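PDB 5KMX: putative uncharacterized protein TCIL3000_10_9440 from Trypanosoma congolense, which is an insect-stage surface antigen of unknown function whose bilobed ectodomain, the part modelled here, may act as a sensor. Local coordinates for residues I53-T58 with R201-G206; V93-W98 with Q151-A156. All blocks are in the same frame, centred on the assembly; numbering follows the deposited sequence.

In the fold
Both contacts are antiparallel strand pairs in one large mixed sheet, but they sit on opposite sides of the chain's centre. Their centres are about 25 Å apart, and their nearest atoms come within about 8 Å without touching. Strand 145-165 relates them: it pairs with strand 85-100 in contact 2, and farther along it runs parallel to strand 197-204, one partner of contact 1. In sequence, contact 2 is nested inside the loop that contact 1 closes. Contact 1 is a buried aromatic and arginine cluster in the lobe that holds both chain ends; contact 2 lies on the two-stranded arm leading toward helix 116-128 and carries a sulfate ion, probably from the crystallisation liquor.

Contact 1 (I53-T58 with R201-G206); sequences IPTVYT and RLYSEG
Tyr57 makes the largest single contribution to this contact, and its side chain can be followed from root to tip. CB sits almost exactly over the middle of the Tyr203 ring, 3.7 Å from its centroid, a CH-pi contact over the face. At chi1 61° CG lies between the backbone N and the carbonyl carbon, which sends the Tyr57 ring out alongside Tyr203, the two pointing the same way. Their planes are 34° apart, so the pair is oblique, and CD2 of Tyr57 comes to 3.4 Å from CZ of Tyr203. On the other flank of the ring, CE1 rests 3.6 Å from CG of Arg201. The arginine, bent at chi2 and chi3, then lays its guanidinium nearly flat on the Tyr57 ring, planes 11° apart, an off-centre cation-pi stack with Arg201 CZ 4.3 Å from the centroid. At the tip, the Tyr57 hydroxyl lies over the centre of the guanidinium. An in-plane bond from Arg201 NH1 to OH of Tyr203, 2.9 Å and almost straight, probably helps to fix the rotation of the guanidinium and to hold that phenol in place.

Thr55 meets the edge of the Tyr203 ring with OG1, whose hydrogen bond goes to Asp207, while Phe209 of helix 208-216 brings a second ring against Tyr203. Beneath the aromatic group the backbones are joined at Thr58 and Leu202: Leu202 N gives a 2.8 Å bond to Thr58 O, and Thr58 N returns one to Leu202 O. On the sheet face away from the tyrosines, Thr58 CG2 packs 3.7 Å from Leu202 CB. The arrangement is an arginine-tyrosine cation-pi stack across two antiparallel strands where they splay from a single hydrogen-bonded pair, in the lobe of this bilobed ectodomain where both chain ends lie.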
# COMPACT_ATOMS: atom_id res chain seq x y z
N ILE A 53 -2.53 4.81 18.94
CA ILE A 53 -2.69 5.91 17.99
C ILE A 53 -3.91 5.69 17.09
O ILE A 53 -4.04 4.63 16.48
CB ILE A 53 -1.44 6.08 17.11
CG1 ILE A 53 -0.21 6.33 17.98
CG2 ILE A 53 -1.64 7.21 16.10
CD1 ILE A 53 1.08 6.39 17.21
N PRO A 54 -4.78 6.70 16.97
CA PRO A 54 -5.99 6.54 16.15
C PRO A 54 -5.73 6.69 14.66
O PRO A 54 -5.23 7.73 14.23
CB PRO A 54 -6.90 7.67 16.65
CG PRO A 54 -5.95 8.74 17.06
CD PRO A 54 -4.73 8.04 17.60
N THR A 55 -6.09 5.67 13.88
CA THR A 55 -6.04 5.75 12.42
C THR A 55 -7.44 5.48 11.88
O THR A 55 -8.07 4.49 12.24
CB THR A 55 -5.04 4.74 11.82
OG1 THR A 55 -5.23 4.67 10.40
CG2 THR A 55 -5.20 3.35 12.42
N VAL A 56 -7.92 6.37 11.02
CA VAL A 56 -9.30 6.29 10.52
C VAL A 56 -9.36 6.39 9.00
O VAL A 56 -8.72 7.24 8.39
CB VAL A 56 -10.17 7.41 11.13
CG1 VAL A 56 -11.62 7.25 10.69
CG2 VAL A 56 -10.07 7.37 12.65
N TYR A 57 -10.16 5.50 8.41
CA TYR A 57 -10.35 5.46 6.97
C TYR A 57 -11.72 4.88 6.65
O TYR A 57 -12.33 4.21 7.49
CB TYR A 57 -9.26 4.64 6.30
CG TYR A 57 -9.22 3.19 6.76
CD1 TYR A 57 -10.03 2.23 6.17
CD2 TYR A 57 -8.37 2.79 7.79
CE1 TYR A 57 -10.00 0.92 6.59
CE2 TYR A 57 -8.33 1.48 8.21
CZ TYR A 57 -9.15 0.55 7.61
OH TYR A 57 -9.11 -0.76 8.03
N THR A 58 -12.21 5.15 5.44
CA THR A 58 -13.45 4.54 4.96
C THR A 58 -13.08 3.48 3.92
O THR A 58 -12.12 3.65 3.17
CB THR A 58 -14.40 5.59 4.35
OG1 THR A 58 -15.66 4.98 4.05
CG2 THR A 58 -13.81 6.20 3.09
N ARG A 201 -9.58 1.31 0.32
CA ARG A 201 -9.52 2.17 1.50
C ARG A 201 -9.17 3.60 1.12
O ARG A 201 -8.29 3.83 0.29
CB ARG A 201 -8.50 1.62 2.50
CG ARG A 201 -8.94 0.32 3.17
CD ARG A 201 -7.79 -0.62 3.46
NE ARG A 201 -6.98 -0.19 4.60
CZ ARG A 201 -6.44 -1.03 5.49
NH1 ARG A 201 -5.72 -0.54 6.49
NH2 ARG A 201 -6.63 -2.34 5.40
N LEU A 202 -9.87 4.56 1.73
CA LEU A 202 -9.62 5.98 1.50
C LEU A 202 -9.17 6.65 2.79
O LEU A 202 -9.88 6.63 3.80
CB LEU A 202 -10.87 6.66 0.95
CG LEU A 202 -10.79 8.18 0.75
CD1 LEU A 202 -9.73 8.53 -0.28
CD2 LEU A 202 -12.15 8.74 0.34
N TYR A 203 -7.99 7.27 2.75
CA TYR A 203 -7.41 7.93 3.92
C TYR A 203 -7.40 9.45 3.76
O TYR A 203 -7.51 9.97 2.65
CB TYR A 203 -5.97 7.45 4.14
CG TYR A 203 -5.85 6.08 4.78
CD1 TYR A 203 -5.99 4.93 4.02
CD2 TYR A 203 -5.57 5.95 6.13
CE1 TYR A 203 -5.87 3.67 4.60
CE2 TYR A 203 -5.45 4.70 6.72
CZ TYR A 203 -5.60 3.57 5.95
OH TYR A 203 -5.48 2.33 6.53
N SER A 204 -7.27 10.14 4.88
CA SER A 204 -6.95 11.57 4.87
C SER A 204 -5.43 11.70 4.88
O SER A 204 -4.73 10.81 5.36
CB SER A 204 -7.56 12.28 6.08
OG SER A 204 -6.90 11.90 7.28
N GLU A 205 -4.91 12.80 4.34
CA GLU A 205 -3.47 13.01 4.27
C GLU A 205 -2.83 13.04 5.66
O GLU A 205 -1.70 12.57 5.83
CB GLU A 205 -3.15 14.32 3.55
CG GLU A 205 -3.16 14.21 2.03
CD GLU A 205 -2.68 15.48 1.36
OE1 GLU A 205 -2.22 16.40 2.07
OE2 GLU A 205 -2.76 15.56 0.11
N GLY A 206 -3.54 13.59 6.63
CA GLY A 206 -3.00 13.77 7.96
C GLY A 206 -3.06 12.53 8.83
O GLY A 206 -2.76 12.59 10.02

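Contact 2 (V93-W98 with Q151-A156); sequences VKREKW and QNVYLA. With SO4 (sulfate ion), chain G.
Arg95 and Gln151 face each other as an antiparallel hydrogen-bonded pair, the strands 85-100 and 145-165 forming a twisted two-stranded ribbon that leads out of the main sheet of the bilobed fold. Their side chains run side by side: NH1 of Arg95 gives a bond of 2.7 Å to OE1 of Gln151. The amide oxygen lies near the guanidinium plane, but the donor is tilted from the amide plane, and the two flat groups are turned 52° against each other. The register puts both side chains on one face, and with CG anti to the backbone N in each (chi1 179° in Arg95, -163° in Gln151) they extend alongside one another. Below them, Arg95 N reaches Gln151 O at 2.7 Å, and Gln151 N returns a bond to Arg95 O.

Val93 and Val153, the next hydrogen-bonded pair, add two nearly straight backbone bonds and put side chains on this same face. Val93 CG2 meets Val153 CG2 obliquely at 3.6 Å, and Tyr190 of strand 189-191 packs on both valines. On the reverse face, between these two pairs, Lys94 and Asn152 lie alongside each other, CE of the lysine 3.3 Å from OD1 of the asparagine.

One step outward, the backbone bonding continues from Lys97 to Cys149, and the Gln151 side chain touches Glu129. A sulfate ion, probably from the crystallisation liquor, accepts a bond from the other terminal nitrogen of Arg95, which should help to fix the rotation of the guanidinium in the crystal. Lys97 folds back through bends at chi2 and chi3, laying its CG against one guanidinium face and directing NZ to sulfate O2, at 3.0 Å, and O3. Arg95 NH2 grips sulfate O4 at 2.9 Å.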
# COMPACT_ATOMS: atom_id res chain seq x y z
N VAL A 93 1.45 -6.50 -11.08
CA VAL A 93 2.70 -5.76 -11.19
C VAL A 93 3.87 -6.70 -10.86
O VAL A 93 3.65 -7.84 -10.44
CB VAL A 93 2.74 -4.53 -10.25
CG1 VAL A 93 1.60 -3.58 -10.58
CG2 VAL A 93 2.69 -4.96 -8.79
N LYS A 94 5.09 -6.21 -11.04
CA LYS A 94 6.28 -7.01 -10.80
C LYS A 94 6.94 -6.65 -9.47
O LYS A 94 6.94 -5.49 -9.06
CB LYS A 94 7.29 -6.81 -11.94
CG LYS A 94 6.87 -7.48 -13.25
CD LYS A 94 7.21 -8.96 -13.25
CE LYS A 94 6.78 -9.63 -14.55
NZ LYS A 94 7.27 -11.04 -14.64
N ARG A 95 7.48 -7.67 -8.81
CA ARG A 95 8.17 -7.50 -7.53
C ARG A 95 9.62 -7.97 -7.68
O ARG A 95 9.87 -9.15 -7.91
CB ARG A 95 7.46 -8.29 -6.43
CG ARG A 95 8.10 -8.22 -5.05
CD ARG A 95 7.90 -9.53 -4.30
NE ARG A 95 8.28 -9.43 -2.89
CZ ARG A 95 8.46 -10.48 -2.09
NH1 ARG A 95 8.32 -11.71 -2.56
NH2 ARG A 95 8.80 -10.30 -0.82
N GLU A 96 10.56 -7.04 -7.55
CA GLU A 96 11.97 -7.35 -7.73
C GLU A 96 12.70 -7.41 -6.39
O GLU A 96 12.76 -6.42 -5.66
CB GLU A 96 12.64 -6.33 -8.65
CG GLU A 96 14.03 -6.74 -9.12
CD GLU A 96 14.65 -5.75 -10.08
OE1 GLU A 96 13.92 -4.87 -10.58
OE2 GLU A 96 15.87 -5.84 -10.33
N LYS A 97 13.26 -8.58 -6.08
CA LYS A 97 13.98 -8.79 -4.83
C LYS A 97 15.40 -9.30 -5.10
O LYS A 97 15.59 -10.26 -5.84
CB LYS A 97 13.23 -9.79 -3.94
CG LYS A 97 11.89 -9.27 -3.41
CD LYS A 97 12.08 -8.23 -2.31
CE LYS A 97 12.50 -8.88 -0.99
NZ LYS A 97 12.70 -7.88 0.08
N TRP A 98 16.38 -8.64 -4.48
CA TRP A 98 17.78 -8.96 -4.70
C TRP A 98 18.32 -9.93 -3.65
O TRP A 98 18.08 -9.77 -2.45
CB TRP A 98 18.62 -7.69 -4.68
CG TRP A 98 18.47 -6.84 -5.90
CD1 TRP A 98 17.50 -5.92 -6.14
CD2 TRP A 98 19.31 -6.85 -7.05
NE1 TRP A 98 17.69 -5.34 -7.37
CE2 TRP A 98 18.79 -5.90 -7.95
CE3 TRP A 98 20.46 -7.57 -7.41
CZ2 TRP A 98 19.38 -5.65 -9.19
CZ3 TRP A 98 21.04 -7.31 -8.64
CH2 TRP A 98 20.50 -6.36 -9.51
N GLN A 151 9.07 -11.26 -9.62
CA GLN A 151 7.91 -12.03 -9.19
C GLN A 151 6.61 -11.33 -9.58
O GLN A 151 6.49 -10.11 -9.47
CB GLN A 151 7.96 -12.23 -7.68
CG GLN A 151 7.07 -13.33 -7.14
CD GLN A 151 7.18 -13.46 -5.63
OE1 GLN A 151 8.07 -12.89 -5.01
NE2 GLN A 151 6.26 -14.21 -5.03
N ASN A 152 5.64 -12.12 -10.04
CA ASN A 152 4.30 -11.60 -10.32
C ASN A 152 3.48 -11.54 -9.04
O ASN A 152 3.31 -12.55 -8.35
CB ASN A 152 3.59 -12.47 -11.36
CG ASN A 152 4.07 -12.19 -12.77
OD1 ASN A 152 4.12 -11.05 -13.22
ND2 ASN A 152 4.43 -13.25 -13.49
N VAL A 153 2.98 -10.35 -8.72
CA VAL A 153 2.13 -10.15 -7.56
C VAL A 153 0.84 -9.44 -7.97
O VAL A 153 0.83 -8.71 -8.97
CB VAL A 153 2.85 -9.34 -6.46
CG1 VAL A 153 3.99 -10.16 -5.87
CG2 VAL A 153 3.36 -8.02 -7.01
N TYR A 154 -0.23 -9.66 -7.21
CA TYR A 154 -1.56 -9.27 -7.64
C TYR A 154 -2.32 -8.46 -6.59
O TYR A 154 -2.22 -8.74 -5.39
CB TYR A 154 -2.36 -10.51 -8.02
CG TYR A 154 -1.58 -11.46 -8.90
CD1 TYR A 154 -0.77 -12.44 -8.35
CD2 TYR A 154 -1.65 -11.37 -10.28
CE1 TYR A 154 -0.06 -13.31 -9.14
CE2 TYR A 154 -0.94 -12.24 -11.09
CZ TYR A 154 -0.14 -13.21 -10.51
OH TYR A 154 0.57 -14.08 -11.31
N LEU A 155 -3.09 -7.48 -7.05
CA LEU A 155 -3.73 -6.50 -6.18
C LEU A 155 -4.72 -7.13 -5.21
O LEU A 155 -5.62 -7.88 -5.61
CB LEU A 155 -4.44 -5.44 -7.03
CG LEU A 155 -4.99 -4.22 -6.30
CD1 LEU A 155 -3.87 -3.37 -5.72
CD2 LEU A 155 -5.87 -3.40 -7.23
N ALA A 156 -4.55 -6.82 -3.93
CA ALA A 156 -5.43 -7.32 -2.87
C ALA A 156 -6.06 -6.17 -2.11
O ALA A 156 -7.26 -6.18 -1.84
CB ALA A 156 -4.65 -8.22 -1.92
S SO4 G . 9.41 -7.15 1.49
O1 SO4 G . 8.78 -6.47 2.61
O2 SO4 G . 10.41 -8.10 1.98
O3 SO4 G . 10.07 -6.16 0.63
O4 SO4 G . 8.40 -7.86 0.72